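Local coordinates for uncharacterized protein (Corynebacterium diphtheriae NCTC 13129, PDB 3B4Q), which is of unknown function but forms a compact all-helical domain of the family of resuscitation-promoting factor Rpf1 C-terminal domains, at residues 20-28 with 42-50; 10-21 with 77-88. All blocks are in the same frame, centred on the assembly; numbering follows the deposited sequence. Where two conformers were deposited one is given.

Contact 1: residues 20-28 with 42-50; sequences PVQAAVAGA and LAVDALYNA
The flat groups of this contact are peptide carbonyls, each met by a methyl across the interface: Ala46 CB lies 3.6 Å from Ala24 O, and Ala28 CB lies 3.6 Å from Leu42 O. Leu42 reaches back the other way, its CD1 coming to Ala28 O. No aromatic ring enters between the two helices; Tyr48 is turned to another part of the fold, where its ring stacks with Tyr70. Small side chains make the middle of the contact. Ala28 CB is wedged against the backbone of the opposite helix at Ala43 CA, 3.6 Å away, and stands 3.8 Å from Ala46 CB. One turn nearer the start of segment 20-28, Ala24 CB touches Ala50 CB at 4.0 Å. Along the side turned to the interior the bulkier groups meet. Leu47 carries CG anti to its backbone N (chi1 -179°), which swings its tip across to Val21; there the CD1 methyl sits at the fork of the valine, 3.7 Å from Val21 CG1 and a little farther from CG2. Val25 keeps a looser touch on Ala43 and Leu47, and it also leans on Pro10 and Phe77, so the valine side of the pair is closed by helices 10-13 and 77-83. The axes pass at 8.3 Å with their directions 145° apart, the geometry of a helical hairpin formed by helices 19-35 and 39-56, which follow each other in the chain. Alanines at the crossing let the backbones come this near. The joint itself rests on dispersion and the burial of methyl groups: the carbonyls that the methyls meet at Ala24 and Leu42 already accept backbone bonds within their own helices, so covering them with methyl groups should cost little.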
loop_
_atom_site.group_PDB
_atom_site.type_symbol
_atom_site.label_atom_id
_atom_site.label_comp_id
_atom_site.label_asym_id
_atom_site.label_seq_id
_atom_site.Cartn_x
_atom_site.Cartn_y
_atom_site.Cartn_z
ATOM N N PRO A 20 -7.835 -7.157 3.048
ATOM C CA PRO A 20 -6.983 -7.335 1.850
ATOM C C PRO A 20 -5.797 -6.342 1.766
ATOM O O PRO A 20 -4.754 -6.656 1.184
ATOM C CB PRO A 20 -7.952 -7.137 0.694
ATOM C CG PRO A 20 -9.217 -7.470 1.249
ATOM C CD PRO A 20 -9.243 -6.979 2.656
ATOM N N VAL A 21 -5.993 -5.148 2.329
ATOM C CA VAL A 21 -4.922 -4.148 2.375
ATOM C C VAL A 21 -3.863 -4.671 3.354
ATOM O O VAL A 21 -2.649 -4.703 3.061
ATOM C CB VAL A 21 -5.463 -2.768 2.791
ATOM C CG1 VAL A 21 -4.320 -1.824 3.012
ATOM C CG2 VAL A 21 -6.394 -2.219 1.680
ATOM N N GLN A 22 -4.315 -5.142 4.518
ATOM C CA GLN A 22 -3.385 -5.703 5.496
ATOM C C GLN A 22 -2.583 -6.877 4.911
ATOM O O GLN A 22 -1.362 -7.010 5.160
ATOM C CB GLN A 22 -4.136 -6.143 6.755
ATOM C CG GLN A 22 -4.699 -4.947 7.511
ATOM C CD GLN A 22 -5.234 -5.320 8.868
ATOM O OE1 GLN A 22 -5.211 -6.492 9.260
ATOM N NE2 GLN A 22 -5.700 -4.326 9.613
ATOM N N ALA A 23 -3.249 -7.740 4.146
ATOM C CA ALA A 23 -2.603 -8.888 3.539
ATOM C C ALA A 23 -1.534 -8.463 2.524
ATOM O O ALA A 23 -0.397 -8.978 2.537
ATOM C CB ALA A 23 -3.632 -9.754 2.833
ATOM N N ALA A 24 -1.889 -7.517 1.655
ATOM C CA ALA A 24 -0.940 -7.112 0.602
ATOM C C ALA A 24 0.291 -6.468 1.254
ATOM O O ALA A 24 1.448 -6.755 0.878
ATOM C CB ALA A 24 -1.622 -6.140 -0.384
ATOM N N VAL A 25 0.054 -5.642 2.276
ATOM C CA VAL A 25 1.171 -4.967 2.956
ATOM C C VAL A 25 2.034 -5.965 3.776
ATOM O O VAL A 25 3.275 -5.900 3.745
ATOM C CB VAL A 25 0.632 -3.788 3.802
ATOM C CG1 VAL A 25 1.715 -3.228 4.696
ATOM C CG2 VAL A 25 0.024 -2.730 2.865
ATOM N N ALA A 26 1.373 -6.896 4.453
ATOM C CA ALA A 26 2.110 -7.914 5.234
ATOM C C ALA A 26 3.070 -8.716 4.328
ATOM O O ALA A 26 4.222 -8.980 4.706
ATOM C CB ALA A 26 1.148 -8.887 5.903
ATOM N N GLY A 27 2.552 -9.159 3.175
ATOM C CA GLY A 27 3.371 -9.955 2.244
ATOM C C GLY A 27 4.586 -9.165 1.786
ATOM O O GLY A 27 5.700 -9.697 1.703
ATOM N N ALA A 28 4.376 -7.884 1.452
ATOM C CA ALA A 28 5.492 -7.050 0.996
ATOM C C ALA A 28 6.515 -6.862 2.106
ATOM O O ALA A 28 7.714 -6.951 1.868
ATOM C CB ALA A 28 4.949 -5.651 0.523
ATOM N N LEU A 42 8.289 -1.549 -1.625
ATOM C CA LEU A 42 7.599 -2.785 -1.936
ATOM C C LEU A 42 6.138 -2.752 -1.458
ATOM O O LEU A 42 5.216 -3.224 -2.140
ATOM C CB LEU A 42 8.336 -3.995 -1.336
ATOM C CG LEU A 42 9.078 -5.006 -2.225
ATOM C CD1 LEU A 42 9.022 -6.319 -1.503
ATOM C CD2 LEU A 42 8.408 -5.189 -3.587
ATOM N N ALA A 43 5.926 -2.200 -0.265
ATOM C CA ALA A 43 4.559 -2.102 0.253
ATOM C C ALA A 43 3.669 -1.169 -0.592
ATOM O O ALA A 43 2.481 -1.460 -0.837
ATOM C CB ALA A 43 4.573 -1.661 1.718
ATOM N N VAL A 44 4.207 -0.037 -1.024
ATOM C CA VAL A 44 3.467 0.827 -1.949
ATOM C C VAL A 44 3.108 0.049 -3.232
ATOM O O VAL A 44 1.947 0.046 -3.672
ATOM C CB VAL A 44 4.268 2.132 -2.288
ATOM C CG1 VAL A 44 3.618 2.868 -3.492
ATOM C CG2 VAL A 44 4.397 3.026 -1.024
ATOM N N ASP A 45 4.094 -0.635 -3.828
ATOM C CA ASP A 45 3.813 -1.421 -5.059
ATOM C C ASP A 45 2.719 -2.496 -4.827
ATOM O O ASP A 45 1.815 -2.669 -5.656
ATOM C CB ASP A 45 5.073 -2.087 -5.571
ATOM C CG ASP A 45 6.103 -1.090 -6.144
ATOM O OD1 ASP A 45 5.763 0.107 -6.366
ATOM O OD2 ASP A 45 7.272 -1.532 -6.393
ATOM N N ALA A 46 2.834 -3.239 -3.725
ATOM C CA ALA A 46 1.877 -4.320 -3.404
ATOM C C ALA A 46 0.466 -3.746 -3.199
ATOM O O ALA A 46 -0.528 -4.306 -3.698
ATOM C CB ALA A 46 2.332 -5.088 -2.177
ATOM N N LEU A 47 0.356 -2.617 -2.493
ATOM C CA LEU A 47 -0.958 -2.060 -2.245
ATOM C C LEU A 47 -1.546 -1.450 -3.542
ATOM O O LEU A 47 -2.745 -1.615 -3.850
ATOM C CB LEU A 47 -0.877 -1.025 -1.127
ATOM C CG LEU A 47 -2.193 -0.337 -0.712
ATOM C CD1 LEU A 47 -3.299 -1.424 -0.509
ATOM C CD2 LEU A 47 -1.961 0.499 0.487
ATOM N N TYR A 48 -0.712 -0.763 -4.319
ATOM C CA TYR A 48 -1.187 -0.245 -5.581
ATOM C C TYR A 48 -1.704 -1.416 -6.441
ATOM O O TYR A 48 -2.779 -1.358 -7.059
ATOM C CB TYR A 48 -0.063 0.504 -6.288
ATOM C CG TYR A 48 -0.473 1.111 -7.615
ATOM C CD1 TYR A 48 -1.531 2.006 -7.667
ATOM C CD2 TYR A 48 0.188 0.797 -8.787
ATOM C CE1 TYR A 48 -1.940 2.596 -8.842
ATOM C CE2 TYR A 48 -0.216 1.394 -10.002
ATOM C CZ TYR A 48 -1.291 2.283 -9.991
ATOM O OH TYR A 48 -1.747 2.898 -11.128
ATOM N N ASN A 49 -0.952 -2.512 -6.456
ATOM C CA ASN A 49 -1.408 -3.623 -7.260
ATOM C C ASN A 49 -2.712 -4.193 -6.740
ATOM O O ASN A 49 -3.583 -4.523 -7.544
ATOM C CB ASN A 49 -0.351 -4.716 -7.362
ATOM C CG ASN A 49 -0.721 -5.758 -8.399
ATOM O OD1 ASN A 49 -0.869 -5.454 -9.587
ATOM N ND2 ASN A 49 -0.916 -6.984 -7.940
ATOM N N ALA A 50 -2.874 -4.262 -5.412
ATOM C CA ALA A 50 -4.105 -4.805 -4.830
ATOM C C ALA A 50 -5.322 -3.973 -5.245
ATOM O O ALA A 50 -6.402 -4.504 -5.527
ATOM C CB ALA A 50 -4.007 -4.833 -3.287
#

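Contact 2: residues 10-21 with 77-88; sequences PRDVVANAPAPV and FNGFYMANRGAI. With SO4 (sulfate ion), chain C.
Tyr81 points its ring at the turn 14-17, with CG anti to the backbone N (chi1 178°). Its CB just reaches Val13 CG1 at 4.2 Å. Farther out, both valines come from the same side of the ring: Val13 CG1 approaches CD2 obliquely, at 3.7 Å, while Val14 CG1 stands over the face in a CH-pi contact, 3.8 Å from the ring centroid and 15° off the normal. CE2 runs past the carbonyl oxygen Val13 O, and CE1 is loosely touched by Val21 CG1. At the tip, the hydroxyl OH sits close on Ala17 CB, 3.3 Å away. The same Val14 CG1 also meets the edge of the Phe77 ring, 3.7 Å from CZ, so that one methyl bridges two aromatics, face of one and edge of the other. Phe77 receives Val13 at its edge as well, and Pro10 covers one of its faces, with CB 3.9 Å from the ring centroid, a second CH-pi contact. Toward the end of the segments Ile88 CG2 packs on Val21 CG2 and on Pro18 CD, and Phe92 adjoins both of these residues from beyond. At the exposed margin Asn78 brings ND2 across Val13, nearest to its CG1 methyl. Away from this interface, exposed Arg85 grips a sulfate, probably from the crystallisation liquor: NH1 at 2.7 Å and NH2 at 2.9 Å both donate to its O4, which lies at the edge of the guanidinium. Helix 10-13 and the type I beta turn from Val14 to Ala17 are held on helix 77-83 mainly by aliphatic groups set against aromatic rings, while the start of helix 19-35 meets helix 85-91 through methyl packing on Ile88; charge stays at the surface, where it can attract an anion.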
loop_
_atom_site.group_PDB
_atom_site.type_symbol
_atom_site.label_atom_id
_atom_site.label_comp_id
_atom_site.label_asym_id
_atom_site.label_seq_id
_atom_site.Cartn_x
_atom_site.Cartn_y
_atom_site.Cartn_z
ATOM N N PRO A 10 4.946 -0.210 7.449
ATOM C CA PRO A 10 3.702 -0.242 6.690
ATOM C C PRO A 10 2.585 -1.059 7.371
ATOM O O PRO A 10 1.435 -0.617 7.359
ATOM C CB PRO A 10 4.134 -0.864 5.369
ATOM C CG PRO A 10 5.557 -0.300 5.196
ATOM C CD PRO A 10 6.128 -0.452 6.593
ATOM N N ARG A 11 2.917 -2.186 7.998
ATOM C CA ARG A 11 1.887 -2.957 8.714
ATOM C C ARG A 11 1.220 -2.159 9.826
ATOM O O ARG A 11 0.013 -2.306 10.048
ATOM C CB ARG A 11 2.436 -4.282 9.222
ATOM C CG ARG A 11 2.785 -5.192 8.097
ATOM C CD ARG A 11 3.505 -6.449 8.575
ATOM N NE ARG A 11 2.576 -7.521 8.904
ATOM C CZ ARG A 11 2.948 -8.719 9.351
ATOM N NH1 ARG A 11 2.032 -9.648 9.632
ATOM N NH2 ARG A 11 4.240 -8.998 9.505
ATOM N N ASP A 12 1.977 -1.294 10.496
ATOM C CA ASP A 12 1.393 -0.439 11.560
ATOM C C ASP A 12 0.502 0.626 10.939
ATOM O O ASP A 12 -0.570 0.942 11.473
ATOM C CB ASP A 12 2.503 0.225 12.381
ATOM C CG ASP A 12 3.438 -0.792 13.003
ATOM O OD1 ASP A 12 2.943 -1.745 13.660
ATOM O OD2 ASP A 12 4.673 -0.641 12.850
ATOM N N VAL A 13 0.977 1.222 9.842
ATOM C CA VAL A 13 0.183 2.235 9.138
ATOM C C VAL A 13 -1.201 1.714 8.717
ATOM O O VAL A 13 -2.197 2.478 8.760
ATOM C CB VAL A 13 0.971 2.808 7.931
ATOM C CG1 VAL A 13 0.082 3.782 7.094
ATOM C CG2 VAL A 13 2.266 3.475 8.431
ATOM N N VAL A 14 -1.280 0.452 8.297
ATOM C CA VAL A 14 -2.589 -0.074 7.866
ATOM C C VAL A 14 -3.273 -0.952 8.904
ATOM O O VAL A 14 -4.122 -1.781 8.551
ATOM C CB VAL A 14 -2.484 -0.830 6.516
ATOM C CG1 VAL A 14 -2.002 0.124 5.382
ATOM C CG2 VAL A 14 -1.595 -2.071 6.653
ATOM N N ALA A 15 -2.928 -0.733 10.183
ATOM C CA ALA A 15 -3.528 -1.478 11.309
ATOM C C ALA A 15 -5.054 -1.481 11.276
ATOM O O ALA A 15 -5.692 -2.460 11.722
ATOM C CB ALA A 15 -3.030 -0.921 12.646
ATOM N N ASN A 16 -5.637 -0.386 10.758
ATOM C CA ASN A 16 -7.113 -0.229 10.740
ATOM C C ASN A 16 -7.752 -0.340 9.351
ATOM O O ASN A 16 -8.933 0.005 9.150
ATOM C CB ASN A 16 -7.468 1.096 11.422
ATOM C CG ASN A 16 -6.854 1.213 12.809
ATOM O OD1 ASN A 16 -6.212 2.229 13.141
ATOM N ND2 ASN A 16 -6.974 0.155 13.598
ATOM N N ALA A 17 -6.962 -0.829 8.395
ATOM C CA ALA A 17 -7.391 -0.931 7.002
ATOM C C ALA A 17 -8.141 -2.243 6.752
ATOM O O ALA A 17 -8.089 -3.154 7.580
ATOM C CB ALA A 17 -6.177 -0.870 6.082
ATOM N N PRO A 18 -8.847 -2.328 5.614
ATOM C CA PRO A 18 -9.461 -3.600 5.275
ATOM C C PRO A 18 -8.469 -4.744 5.229
ATOM O O PRO A 18 -7.278 -4.567 4.907
ATOM C CB PRO A 18 -10.050 -3.343 3.876
ATOM C CG PRO A 18 -10.353 -1.857 3.860
ATOM C CD PRO A 18 -9.168 -1.260 4.637
ATOM N N ALA A 19 -8.985 -5.937 5.495
ATOM C CA ALA A 19 -8.149 -7.124 5.511
ATOM C C ALA A 19 -7.267 -7.306 4.258
ATOM O O ALA A 19 -6.081 -7.625 4.386
ATOM C CB ALA A 19 -9.006 -8.361 5.791
ATOM N N PRO A 20 -7.835 -7.157 3.048
ATOM C CA PRO A 20 -6.983 -7.335 1.850
ATOM C C PRO A 20 -5.797 -6.342 1.766
ATOM O O PRO A 20 -4.754 -6.656 1.184
ATOM C CB PRO A 20 -7.952 -7.137 0.694
ATOM C CG PRO A 20 -9.217 -7.470 1.249
ATOM C CD PRO A 20 -9.243 -6.979 2.656
ATOM N N VAL A 21 -5.993 -5.148 2.329
ATOM C CA VAL A 21 -4.922 -4.148 2.375
ATOM C C VAL A 21 -3.863 -4.671 3.354
ATOM O O VAL A 21 -2.649 -4.703 3.061
ATOM C CB VAL A 21 -5.463 -2.768 2.791
ATOM C CG1 VAL A 21 -4.320 -1.824 3.012
ATOM C CG2 VAL A 21 -6.394 -2.219 1.680
ATOM N N PHE A 77 5.406 5.238 2.146
ATOM C CA PHE A 77 4.216 4.405 2.386
ATOM C C PHE A 77 3.075 5.175 3.074
ATOM O O PHE A 77 1.907 5.132 2.640
ATOM C CB PHE A 77 4.486 3.080 3.099
ATOM C CG PHE A 77 3.252 2.241 3.159
ATOM C CD1 PHE A 77 2.847 1.492 2.037
ATOM C CD2 PHE A 77 2.406 2.309 4.265
ATOM C CE1 PHE A 77 1.679 0.777 2.069
ATOM C CE2 PHE A 77 1.214 1.594 4.303
ATOM C CZ PHE A 77 0.850 0.825 3.198
ATOM N N ASN A 78 3.403 5.856 4.163
ATOM C CA ASN A 78 2.353 6.589 4.890
ATOM C C ASN A 78 1.704 7.605 3.953
ATOM O O ASN A 78 0.480 7.732 3.932
ATOM C CB ASN A 78 2.953 7.316 6.111
ATOM C CG ASN A 78 1.903 8.052 6.882
ATOM O OD1 ASN A 78 1.760 9.284 6.759
ATOM N ND2 ASN A 78 1.090 7.317 7.593
ATOM N N GLY A 79 2.516 8.298 3.143
ATOM C CA GLY A 79 1.958 9.305 2.239
ATOM C C GLY A 79 1.044 8.671 1.207
ATOM O O GLY A 79 -0.046 9.198 0.894
ATOM N N PHE A 80 1.471 7.525 0.675
ATOM C CA PHE A 80 0.671 6.838 -0.350
ATOM C C PHE A 80 -0.661 6.359 0.218
ATOM O O PHE A 80 -1.722 6.549 -0.389
ATOM C CB PHE A 80 1.464 5.642 -0.884
ATOM C CG PHE A 80 0.675 4.767 -1.833
ATOM C CD1 PHE A 80 0.396 5.185 -3.124
ATOM C CD2 PHE A 80 0.176 3.520 -1.403
ATOM C CE1 PHE A 80 -0.347 4.391 -4.002
ATOM C CE2 PHE A 80 -0.566 2.725 -2.284
ATOM C CZ PHE A 80 -0.820 3.171 -3.597
ATOM N N TYR A 81 -0.599 5.745 1.382
ATOM C CA TYR A 81 -1.808 5.216 2.003
ATOM C C TYR A 81 -2.758 6.356 2.361
ATOM O O TYR A 81 -3.958 6.285 2.060
ATOM C CB TYR A 81 -1.451 4.426 3.241
ATOM C CG TYR A 81 -2.679 3.883 3.954
ATOM C CD1 TYR A 81 -3.512 2.917 3.335
ATOM C CD2 TYR A 81 -3.042 4.353 5.216
ATOM C CE1 TYR A 81 -4.672 2.444 3.982
ATOM C CE2 TYR A 81 -4.184 3.892 5.866
ATOM C CZ TYR A 81 -4.988 2.916 5.262
ATOM O OH TYR A 81 -6.148 2.446 5.917
HETATM N N MSE A 82 -2.232 7.417 2.955
HETATM C CA MSE A 82 -3.105 8.523 3.360
HETATM C C MSE A 82 -3.751 9.192 2.130
HETATM O O MSE A 82 -4.965 9.511 2.138
HETATM C CB MSE A 82 -2.378 9.523 4.283
HETATM C CG MSE A 82 -1.965 8.900 5.630
HETATM SE SE MSE A 82 -3.481 8.164 6.664
HETATM C CE MSE A 82 -4.286 9.838 7.243
ATOM N N ALA A 83 -2.974 9.340 1.065
ATOM C CA ALA A 83 -3.487 9.978 -0.134
ATOM C C ALA A 83 -4.625 9.141 -0.745
ATOM O O ALA A 83 -5.626 9.688 -1.296
ATOM C CB ALA A 83 -2.357 10.116 -1.123
ATOM N N ASN A 84 -4.484 7.821 -0.687
ATOM C CA ASN A 84 -5.476 6.931 -1.350
ATOM C C ASN A 84 -6.459 6.297 -0.368
ATOM O O ASN A 84 -7.193 5.358 -0.719
ATOM C CB ASN A 84 -4.758 5.865 -2.163
ATOM C CG ASN A 84 -4.150 6.424 -3.459
ATOM O OD1 ASN A 84 -2.952 6.220 -3.734
ATOM N ND2 ASN A 84 -4.936 7.187 -4.201
ATOM N N ARG A 85 -6.496 6.828 0.858
ATOM C CA ARG A 85 -7.291 6.184 1.899
ATOM C C ARG A 85 -8.776 6.209 1.567
ATOM O O ARG A 85 -9.488 5.219 1.809
ATOM C CB ARG A 85 -7.031 6.785 3.285
ATOM C CG ARG A 85 -7.508 5.868 4.396
ATOM C CD ARG A 85 -7.001 6.334 5.746
ATOM N NE ARG A 85 -7.428 7.692 6.066
ATOM C CZ ARG A 85 -8.602 8.003 6.615
ATOM N NH1 ARG A 85 -9.479 7.064 6.928
ATOM N NH2 ARG A 85 -8.881 9.280 6.874
ATOM N N GLY A 86 -9.249 7.330 1.019
ATOM C CA GLY A 86 -10.675 7.398 0.663
ATOM C C GLY A 86 -10.978 6.389 -0.459
ATOM O O GLY A 86 -12.033 5.721 -0.461
ATOM N N ALA A 87 -10.090 6.316 -1.453
ATOM C CA ALA A 87 -10.238 5.326 -2.532
ATOM C C ALA A 87 -10.301 3.897 -1.982
ATOM O O ALA A 87 -11.119 3.081 -2.369
ATOM C CB ALA A 87 -9.082 5.448 -3.483
ATOM N N ILE A 88 -9.395 3.605 -1.065
ATOM C CA ILE A 88 -9.317 2.276 -0.455
ATOM C C ILE A 88 -10.608 1.964 0.309
ATOM O O ILE A 88 -11.176 0.853 0.224
ATOM C CB ILE A 88 -8.079 2.219 0.446
ATOM C CG1 ILE A 88 -6.848 2.154 -0.450
ATOM C CG2 ILE A 88 -8.173 0.989 1.395
ATOM C CD1 ILE A 88 -5.533 2.350 0.292
HETATM S S SO4 C . -12.841 9.386 7.024
HETATM O O1 SO4 C . -12.447 10.618 6.351
HETATM O O2 SO4 C . -13.892 8.658 6.326
HETATM O O3 SO4 C . -13.414 9.832 8.299
HETATM O O4 SO4 C . -11.690 8.542 7.309
#

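How the contacts relate
Both contacts use helix 19-35 and share Val21, whose methyls serve Leu47 in contact 1 and Ile88 and Tyr81 in contact 2. Contact 1 is partly buried and joins neighbours in the chain, with methyls packed against backbone; contact 2 is the more buried, brings together parts 56 residues apart, and relies on aromatic rings. Contact 1 is nested inside the loop that contact 2 closes, their centres about 9 Å apart. Val25 of contact 1 lies against Pro10 of contact 2, and in the conformer given, Gln22 NE2 probably hydrogen-bonds Val14 O, linking helix 19-35 to the turn before it. Contact 1 builds the hairpin; contact 2 joins segments near the two ends of the chain, beside it.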